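Local coordinates for periplasmic binding protein component of an ABC type zinc uptake transporter (Synechocystis sp., PDB 1PQ4), which probably serves as the zinc-capturing periplasmic component of an ABC-type uptake transporter, binding the metal for delivery to the membrane, at residues T38-P43 / L67-A72; L140-A145 / A172-L177. All blocks are in the same frame, centred on the assembly; numbering follows the deposited sequence.

In the fold
Contact 1 closes before contact 2 opens along the chain, and the two do not touch: their centres lie about 29 Å apart and their nearest atoms about 15 Å. The first ties the loop between strand 24-28 and helix 43-48 to helix 67-73, which connects strands 54-57 and 78-81 of the four-stranded parallel sheet. The second packs helix 138-155 against the long helix 160-185, which, as in other binding proteins of this family, joins the two lobes. No helix or strand is common to both. Zinc-binding His37 lies in the loop of contact 1, just before segment 38-43, and His133 precedes helix 138-155, linking both regions in sequence to the metal site.

Contact 1 (T38-P43 / L67-A72); sequences TYEPKP and LEKLKA
Glu40 offers a face of its carboxylate to Lys69, whose ammonium stands almost squarely above the plane rather than at its rim. NZ of Lys69 is 3.5 Å from OE2 of Glu40 and 3.7 Å from CD of the same group, so the salt bridge includes only a weak hydrogen bond. The other flat group, the ring of Tyr39, takes no part in this pair; NZ of Lys42 meets it at the edge, in the ring plane, 2.7 Å from OH of Tyr39. That hydroxyl also bonds Gln45 in helix 43-48, whose N-cap is Lys42.

The bridge is made by two outstretched chains that meet nearly perpendicular. In Glu40 the CG lies anti to the backbone N (chi1 -156°), and the chain beyond it is extended. Lys69 reaches from helix 67-73 with CG anti to its carbonyl carbon (chi1 -62°), its remaining torsions all extended, which carries NZ to the loop. Beside them Pro41 and Leu70 add partial cover without close contact: CG of Pro41 comes no nearer than 5.1 Å, to CD of Lys69. NE1 of Trp66 bonds the carbonyl of Tyr39, and Pro41 rests against the Trp66 side chain.

Both bridging residues are exposed, and Lys69 also touches a neighbouring molecule in the crystal, which may influence its pose. With just 115 Å² buried and a long, over-the-face approach, the attraction is probably softened by solvent: a surface electrostatic tether between the loop that carries zinc-binding His37 and helix 67-73, with the firmer bonds made by Tyr39.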
ATOM      1  N   THR A  38       6.197   9.536   7.544  1.00 24.19           N
ATOM      2  CA  THR A  38       6.671  10.478   8.539  1.00 25.58           C
ATOM      3  C   THR A  38       5.915  10.266   9.847  1.00 29.06           C
ATOM      4  O   THR A  38       6.020  11.070  10.764  1.00 27.65           O
ATOM      5  CB  THR A  38       6.465  11.948   8.089  1.00 26.27           C
ATOM      6  OG1 THR A  38       5.072  12.201   7.875  1.00 26.45           O
ATOM      7  CG2 THR A  38       7.238  12.233   6.824  1.00 24.71           C
ATOM      8  N   TYR A  39       5.149   9.181   9.941  1.00 26.76           N
ATOM      9  CA  TYR A  39       4.400   8.916  11.160  1.00 22.86           C
ATOM     10  C   TYR A  39       5.293   8.526  12.338  1.00 24.10           C
ATOM     11  O   TYR A  39       6.284   7.810  12.186  1.00 23.70           O
ATOM     12  CB  TYR A  39       3.416   7.768  10.955  1.00 25.17           C
ATOM     13  CG  TYR A  39       2.478   7.587  12.120  1.00 19.85           C
ATOM     14  CD1 TYR A  39       1.506   8.542  12.392  1.00 22.64           C
ATOM     15  CD2 TYR A  39       2.577   6.488  12.958  1.00 24.35           C
ATOM     16  CE1 TYR A  39       0.649   8.405  13.475  1.00 24.29           C
ATOM     17  CE2 TYR A  39       1.726   6.341  14.051  1.00 19.55           C
ATOM     18  CZ  TYR A  39       0.767   7.303  14.294  1.00 24.20           C
ATOM     19  OH  TYR A  39      -0.087   7.170  15.354  1.00 22.81           O
ATOM     20  N   GLU A  40       4.939   8.999  13.521  1.00 25.31           N
ATOM     21  CA  GLU A  40       5.685   8.590  14.696  1.00 31.49           C
ATOM     22  C   GLU A  40       4.634   8.050  15.667  1.00 28.86           C
ATOM     23  O   GLU A  40       3.656   8.727  15.983  1.00 29.45           O
ATOM     24  CB  GLU A  40       6.479   9.740  15.318  1.00 35.34           C
ATOM     25  CG  GLU A  40       7.650   9.166  16.126  1.00 51.84           C
ATOM     26  CD  GLU A  40       8.641  10.203  16.623  1.00 62.32           C
ATOM     27  OE1 GLU A  40       8.228  11.115  17.386  1.00 64.05           O
ATOM     28  OE2 GLU A  40       9.840  10.092  16.253  1.00 66.30           O
ATOM     29  N   PRO A  41       4.807   6.806  16.130  1.00 24.47           N
ATOM     30  CA  PRO A  41       3.806   6.268  17.049  1.00 27.46           C
ATOM     31  C   PRO A  41       3.586   7.086  18.322  1.00 30.28           C
ATOM     32  O   PRO A  41       4.513   7.643  18.886  1.00 25.27           O
ATOM     33  CB  PRO A  41       4.275   4.826  17.324  1.00 28.87           C
ATOM     34  CG  PRO A  41       5.596   4.692  16.717  1.00 33.14           C
ATOM     35  CD  PRO A  41       5.762   5.789  15.678  1.00 29.94           C
ATOM     36  N   LYS A  42       2.330   7.185  18.734  1.00 31.72           N
ATOM     37  CA  LYS A  42       1.970   7.937  19.922  1.00 33.05           C
ATOM     38  C   LYS A  42       2.270   7.121  21.179  1.00 33.81           C
ATOM     39  O   LYS A  42       2.225   5.880  21.173  1.00 30.89           O
ATOM     40  CB  LYS A  42       0.472   8.251  19.932  1.00 39.26           C
ATOM     41  CG  LYS A  42      -0.112   8.936  18.708  1.00 47.36           C
ATOM     42  CD  LYS A  42      -1.662   8.794  18.760  1.00 51.59           C
ATOM     43  CE  LYS A  42      -2.360   9.495  17.602  1.00 56.63           C
ATOM     44  NZ  LYS A  42      -1.927   8.987  16.266  1.00 56.49           N
ATOM     45  N   PRO A  43       2.548   7.811  22.295  1.00 33.87           N
ATOM     46  CA  PRO A  43       2.834   7.075  23.534  1.00 32.24           C
ATOM     47  C   PRO A  43       1.716   6.089  23.935  1.00 30.80           C
ATOM     48  O   PRO A  43       2.000   4.991  24.357  1.00 27.06           O
ATOM     49  CB  PRO A  43       3.052   8.195  24.567  1.00 36.65           C
ATOM     50  CG  PRO A  43       2.292   9.380  23.989  1.00 39.48           C
ATOM     51  CD  PRO A  43       2.569   9.276  22.509  1.00 37.00           C
ATOM     52  N   LEU A  67      11.219   0.859  14.447  1.00 26.19           N
ATOM     53  CA  LEU A  67      11.609  -0.483  14.852  1.00 28.46           C
ATOM     54  C   LEU A  67      12.128  -0.640  16.290  1.00 30.67           C
ATOM     55  O   LEU A  67      11.644  -1.514  17.033  1.00 26.55           O
ATOM     56  CB  LEU A  67      12.611  -1.079  13.849  1.00 33.75           C
ATOM     57  CG  LEU A  67      12.167  -2.326  13.058  1.00 41.13           C
ATOM     58  CD1 LEU A  67      13.408  -3.039  12.571  1.00 42.22           C
ATOM     59  CD2 LEU A  67      11.366  -3.289  13.914  1.00 41.24           C
ATOM     60  N   GLU A  68      13.081   0.202  16.692  1.00 26.79           N
ATOM     61  CA  GLU A  68      13.644   0.104  18.038  1.00 29.58           C
ATOM     62  C   GLU A  68      12.579   0.334  19.089  1.00 25.70           C
ATOM     63  O   GLU A  68      12.562  -0.346  20.124  1.00 24.08           O
ATOM     64  CB  GLU A  68      14.771   1.124  18.233  1.00 36.49           C
ATOM     65  CG  GLU A  68      15.996   0.810  17.393  1.00 49.67           C
ATOM     66  CD  GLU A  68      16.458  -0.620  17.583  1.00 55.64           C
ATOM     67  OE1 GLU A  68      16.745  -1.010  18.738  1.00 61.22           O
ATOM     68  OE2 GLU A  68      16.531  -1.361  16.577  1.00 62.83           O
ATOM     69  N   LYS A  69      11.675   1.268  18.811  1.00 21.85           N
ATOM     70  CA  LYS A  69      10.610   1.581  19.775  1.00 23.32           C
ATOM     71  C   LYS A  69       9.618   0.440  19.908  1.00 23.07           C
ATOM     72  O   LYS A  69       9.144   0.154  20.998  1.00 22.62           O
ATOM     73  CB  LYS A  69       9.885   2.865  19.372  1.00 31.06           C
ATOM     74  CG  LYS A  69      10.800   4.092  19.370  1.00 34.63           C
ATOM     75  CD  LYS A  69      10.048   5.381  19.043  1.00 38.89           C
ATOM     76  CE  LYS A  69      10.995   6.576  19.112  1.00 43.19           C
ATOM     77  NZ  LYS A  69      10.265   7.845  18.888  1.00 50.98           N
ATOM     78  N   LEU A  70       9.279  -0.209  18.799  1.00 17.80           N
ATOM     79  CA  LEU A  70       8.362  -1.353  18.901  1.00 18.52           C
ATOM     80  C   LEU A  70       8.968  -2.455  19.763  1.00 19.52           C
ATOM     81  O   LEU A  70       8.287  -3.015  20.629  1.00 24.56           O
ATOM     82  CB  LEU A  70       8.091  -1.972  17.517  1.00 19.95           C
ATOM     83  CG  LEU A  70       7.461  -1.048  16.500  1.00 22.00           C
ATOM     84  CD1 LEU A  70       7.293  -1.828  15.162  1.00 26.05           C
ATOM     85  CD2 LEU A  70       6.084  -0.565  17.074  1.00 27.60           C
ATOM     86  N   LYS A  71      10.228  -2.809  19.497  1.00 23.62           N
ATOM     87  CA  LYS A  71      10.896  -3.879  20.246  1.00 27.25           C
ATOM     88  C   LYS A  71      11.002  -3.583  21.741  1.00 28.02           C
ATOM     89  O   LYS A  71      10.801  -4.456  22.579  1.00 24.85           O
ATOM     90  CB  LYS A  71      12.292  -4.150  19.655  1.00 31.73           C
ATOM     91  CG  LYS A  71      12.249  -4.634  18.200  1.00 42.55           C
ATOM     92  CD  LYS A  71      13.602  -5.169  17.679  1.00 45.46           C
ATOM     93  CE  LYS A  71      14.601  -4.032  17.379  1.00 55.55           C
ATOM     94  NZ  LYS A  71      15.885  -4.485  16.727  1.00 58.07           N
ATOM     95  N   ALA A  72      11.304  -2.343  22.077  1.00 24.98           N
ATOM     96  CA  ALA A  72      11.412  -1.946  23.475  1.00 25.87           C
ATOM     97  C   ALA A  72      10.050  -1.968  24.152  1.00 28.54           C
ATOM     98  O   ALA A  72       9.945  -2.234  25.365  1.00 25.67           O
ATOM     99  CB  ALA A  72      11.997  -0.541  23.562  1.00 22.16           C
TER

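Contact 2 (L140-A145 / A172-L177)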
ATOM      1  N   LEU A 140       2.100  -9.547  -5.396  1.00 13.41           N
ATOM      2  CA  LEU A 140       2.992  -9.559  -4.247  1.00 13.74           C
ATOM      3  C   LEU A 140       2.212  -9.803  -2.964  1.00 16.86           C
ATOM      4  O   LEU A 140       2.746 -10.342  -1.997  1.00 15.06           O
ATOM      5  CB  LEU A 140       3.767  -8.235  -4.198  1.00 12.45           C
ATOM      6  CG  LEU A 140       4.842  -8.036  -5.249  1.00 20.12           C
ATOM      7  CD1 LEU A 140       4.240  -8.097  -6.616  1.00 39.31           C
ATOM      8  CD2 LEU A 140       5.488  -6.628  -5.038  1.00 14.07           C
ATOM      9  N   VAL A 141       0.925  -9.459  -2.937  1.00 13.68           N
ATOM     10  CA  VAL A 141       0.197  -9.735  -1.706  1.00 12.15           C
ATOM     11  C   VAL A 141       0.014 -11.231  -1.510  1.00  9.89           C
ATOM     12  O   VAL A 141      -0.160 -11.682  -0.389  1.00 13.72           O
ATOM     13  CB  VAL A 141      -1.178  -8.945  -1.672  1.00 11.15           C
ATOM     14  CG1 VAL A 141      -2.089  -9.417  -0.519  1.00  8.48           C
ATOM     15  CG2 VAL A 141      -0.820  -7.440  -1.415  1.00 10.40           C
ATOM     16  N   LYS A 142      -0.061 -11.989  -2.610  1.00 13.04           N
ATOM     17  CA  LYS A 142      -0.094 -13.454  -2.443  1.00 15.43           C
ATOM     18  C   LYS A 142       1.095 -13.913  -1.607  1.00 15.80           C
ATOM     19  O   LYS A 142       0.944 -14.770  -0.765  1.00 13.57           O
ATOM     20  CB  LYS A 142       0.034 -14.208  -3.779  1.00 18.63           C
ATOM     21  CG  LYS A 142      -1.164 -13.975  -4.710  1.00 19.87           C
ATOM     22  CD  LYS A 142      -0.983 -14.823  -5.987  1.00 28.41           C
ATOM     23  CE  LYS A 142      -2.066 -14.544  -7.034  1.00 34.28           C
ATOM     24  NZ  LYS A 142      -1.959 -15.586  -8.131  1.00 32.78           N
ATOM     25  N   ARG A 143       2.272 -13.375  -1.893  1.00 16.81           N
ATOM     26  CA  ARG A 143       3.479 -13.745  -1.120  1.00 19.45           C
ATOM     27  C   ARG A 143       3.368 -13.258   0.298  1.00 17.29           C
ATOM     28  O   ARG A 143       3.718 -13.999   1.220  1.00 15.89           O
ATOM     29  CB  ARG A 143       4.741 -13.134  -1.743  1.00 24.08           C
ATOM     30  CG  ARG A 143       4.829 -13.289  -3.242  1.00 41.95           C
ATOM     31  CD  ARG A 143       4.852 -14.738  -3.615  1.00 52.81           C
ATOM     32  NE  ARG A 143       5.189 -14.964  -5.016  1.00 64.89           N
ATOM     33  CZ  ARG A 143       5.806 -16.063  -5.449  1.00 72.30           C
ATOM     34  NH1 ARG A 143       6.152 -17.016  -4.582  1.00 74.23           N
ATOM     35  NH2 ARG A 143       6.065 -16.222  -6.743  1.00 74.10           N
ATOM     36  N   GLN A 144       2.889 -12.004   0.505  1.00 14.74           N
ATOM     37  CA  GLN A 144       2.768 -11.520   1.891  1.00 12.38           C
ATOM     38  C   GLN A 144       1.809 -12.380   2.674  1.00 14.43           C
ATOM     39  O   GLN A 144       2.066 -12.730   3.828  1.00 14.84           O
ATOM     40  CB  GLN A 144       2.290 -10.061   1.907  1.00 17.40           C
ATOM     41  CG  GLN A 144       3.324  -9.072   1.333  1.00 13.72           C
ATOM     42  CD  GLN A 144       2.658  -7.802   0.794  1.00 16.84           C
ATOM     43  OE1 GLN A 144       2.079  -7.033   1.552  1.00 17.74           O
ATOM     44  NE2 GLN A 144       2.738  -7.600  -0.523  1.00 16.18           N
ATOM     45  N   ALA A 145       0.686 -12.722   2.045  1.00 12.75           N
ATOM     46  CA  ALA A 145      -0.309 -13.528   2.713  1.00 10.95           C
ATOM     47  C   ALA A 145       0.231 -14.904   3.122  1.00 12.50           C
ATOM     48  O   ALA A 145      -0.098 -15.398   4.203  1.00 14.23           O
ATOM     49  CB  ALA A 145      -1.569 -13.733   1.782  1.00 11.45           C
ATOM     50  N   ALA A 172      -6.976 -17.419  -3.842  1.00 16.16           N
ATOM     51  CA  ALA A 172      -7.865 -17.563  -5.021  1.00 16.95           C
ATOM     52  C   ALA A 172      -8.580 -16.225  -5.317  1.00 15.88           C
ATOM     53  O   ALA A 172      -8.806 -15.865  -6.478  1.00 15.18           O
ATOM     54  CB  ALA A 172      -8.895 -18.693  -4.737  1.00 16.47           C
ATOM     55  N   GLU A 173      -8.987 -15.521  -4.262  1.00 14.48           N
ATOM     56  CA  GLU A 173      -9.613 -14.215  -4.424  1.00 15.62           C
ATOM     57  C   GLU A 173      -8.595 -13.283  -5.074  1.00 15.22           C
ATOM     58  O   GLU A 173      -8.935 -12.465  -5.926  1.00 15.34           O
ATOM     59  CB  GLU A 173      -9.992 -13.581  -3.070  1.00 21.65           C
ATOM     60  CG  GLU A 173     -11.118 -14.211  -2.278  1.00 31.13           C
ATOM     61  CD  GLU A 173     -11.248 -13.563  -0.878  1.00 40.84           C
ATOM     62  OE1 GLU A 173     -11.291 -12.317  -0.774  1.00 40.39           O
ATOM     63  OE2 GLU A 173     -11.300 -14.306   0.128  1.00 52.59           O
ATOM     64  N   LEU A 174      -7.341 -13.361  -4.638  1.00 15.15           N
ATOM     65  CA  LEU A 174      -6.336 -12.467  -5.222  1.00 14.25           C
ATOM     66  C   LEU A 174      -6.143 -12.714  -6.727  1.00 16.93           C
ATOM     67  O   LEU A 174      -5.902 -11.768  -7.481  1.00 14.35           O
ATOM     68  CB  LEU A 174      -4.973 -12.605  -4.468  1.00 12.82           C
ATOM     69  CG  LEU A 174      -5.075 -12.022  -3.035  1.00 17.20           C
ATOM     70  CD1 LEU A 174      -3.940 -12.530  -2.121  1.00 16.61           C
ATOM     71  CD2 LEU A 174      -5.009 -10.510  -3.156  1.00 17.31           C
ATOM     72  N   GLU A 175      -6.180 -13.982  -7.168  1.00 17.53           N
ATOM     73  CA  GLU A 175      -6.009 -14.268  -8.599  1.00 18.22           C
ATOM     74  C   GLU A 175      -7.188 -13.726  -9.361  1.00 15.31           C
ATOM     75  O   GLU A 175      -7.043 -13.171 -10.441  1.00 17.36           O
ATOM     76  CB  GLU A 175      -5.908 -15.780  -8.879  1.00 22.36           C
ATOM     77  CG  GLU A 175      -4.538 -16.160  -9.348  1.00 41.27           C
ATOM     78  CD  GLU A 175      -4.082 -15.303 -10.515  1.00 44.08           C
ATOM     79  OE1 GLU A 175      -4.429 -15.622 -11.671  1.00 50.63           O
ATOM     80  OE2 GLU A 175      -3.396 -14.292 -10.282  1.00 46.27           O
ATOM     81  N   ARG A 176      -8.367 -13.880  -8.795  1.00 18.23           N
ATOM     82  CA  ARG A 176      -9.576 -13.367  -9.455  1.00 19.93           C
ATOM     83  C   ARG A 176      -9.498 -11.818  -9.546  1.00 19.52           C
ATOM     84  O   ARG A 176      -9.728 -11.235 -10.598  1.00 17.78           O
ATOM     85  CB  ARG A 176     -10.800 -13.848  -8.673  1.00 20.85           C
ATOM     86  CG  ARG A 176     -12.135 -13.298  -9.138  1.00 33.54           C
ATOM     87  CD  ARG A 176     -12.954 -13.206  -7.880  1.00 49.19           C
ATOM     88  NE  ARG A 176     -14.289 -12.659  -8.013  1.00 62.00           N
ATOM     89  CZ  ARG A 176     -15.037 -12.357  -6.957  1.00 70.19           C
ATOM     90  NH1 ARG A 176     -14.543 -12.561  -5.738  1.00 69.78           N
ATOM     91  NH2 ARG A 176     -16.262 -11.859  -7.113  1.00 72.69           N
ATOM     92  N   LEU A 177      -9.078 -11.170  -8.459  1.00 16.91           N
ATOM     93  CA  LEU A 177      -8.902  -9.712  -8.466  1.00 13.41           C
ATOM     94  C   LEU A 177      -7.874  -9.308  -9.504  1.00 13.09           C
ATOM     95  O   LEU A 177      -8.057  -8.349 -10.267  1.00 19.07           O
ATOM     96  CB  LEU A 177      -8.450  -9.266  -7.099  1.00 12.19           C
ATOM     97  CG  LEU A 177      -8.153  -7.771  -6.974  1.00 19.91           C
ATOM     98  CD1 LEU A 177      -9.445  -6.969  -7.126  1.00 21.46           C
ATOM     99  CD2 LEU A 177      -7.596  -7.525  -5.571  1.00 18.35           C
TER
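Leu174 supplies most of the apolar contact, pushing its branched end between Val141 and Lys142 of the facing helix. Its CD1 lies 4.0 Å from CG1 of Val141, the two side chains meeting nearly perpendicular, and CD2 of Leu174 comes to 4.1 Å from the same methyl. CD1 of Leu174 also rests 3.9 Å from the backbone N of Lys142. Phe170 and Phe15 extend the hydrophobic layer on Val141, and Trp273 of helix 273-288 packs on Leu174.

The aliphatic part of Lys142 belongs to this packing too. It runs alongside Leu174, head to tail, CG of Lys142 sitting 4.1 Å from CB of Leu174. With CG anti to the carbonyl carbon and the chain straight beyond it, the lysine spans the gap between helices.

The charged contact lies at the far end of that chain. NZ of Lys142 forms a salt bridge with OE2 of Glu175 at 2.9 Å, but as a hydrogen bond it is weak: the ammonium is displaced from the carboxylate plane, and the CD-OE2-NZ angle is only about 93°. The ammonium lies alongside the bent Glu175 chain, whose chi1 of -112° is strained, and NZ of Lys142 is modelled too close to CG of Glu175, so the exact pose of the carboxylate is doubtful. OE2 takes a further hydrogen bond from Asn178. An alanine in place of Lys142 would probably leave Glu175 without its charge partner across the interface and Leu174 less covered on that side.

Backbone geometry sets the frame: the segments run nearly antiparallel, at 171°, with their axes 9.9 Å apart, and Lys142 faces Leu174. Two consecutive helices, 138-155 and the long 160-185 that joins the lobes as in relatives, thus pair through methyls on the buried side and an ion pair at the border.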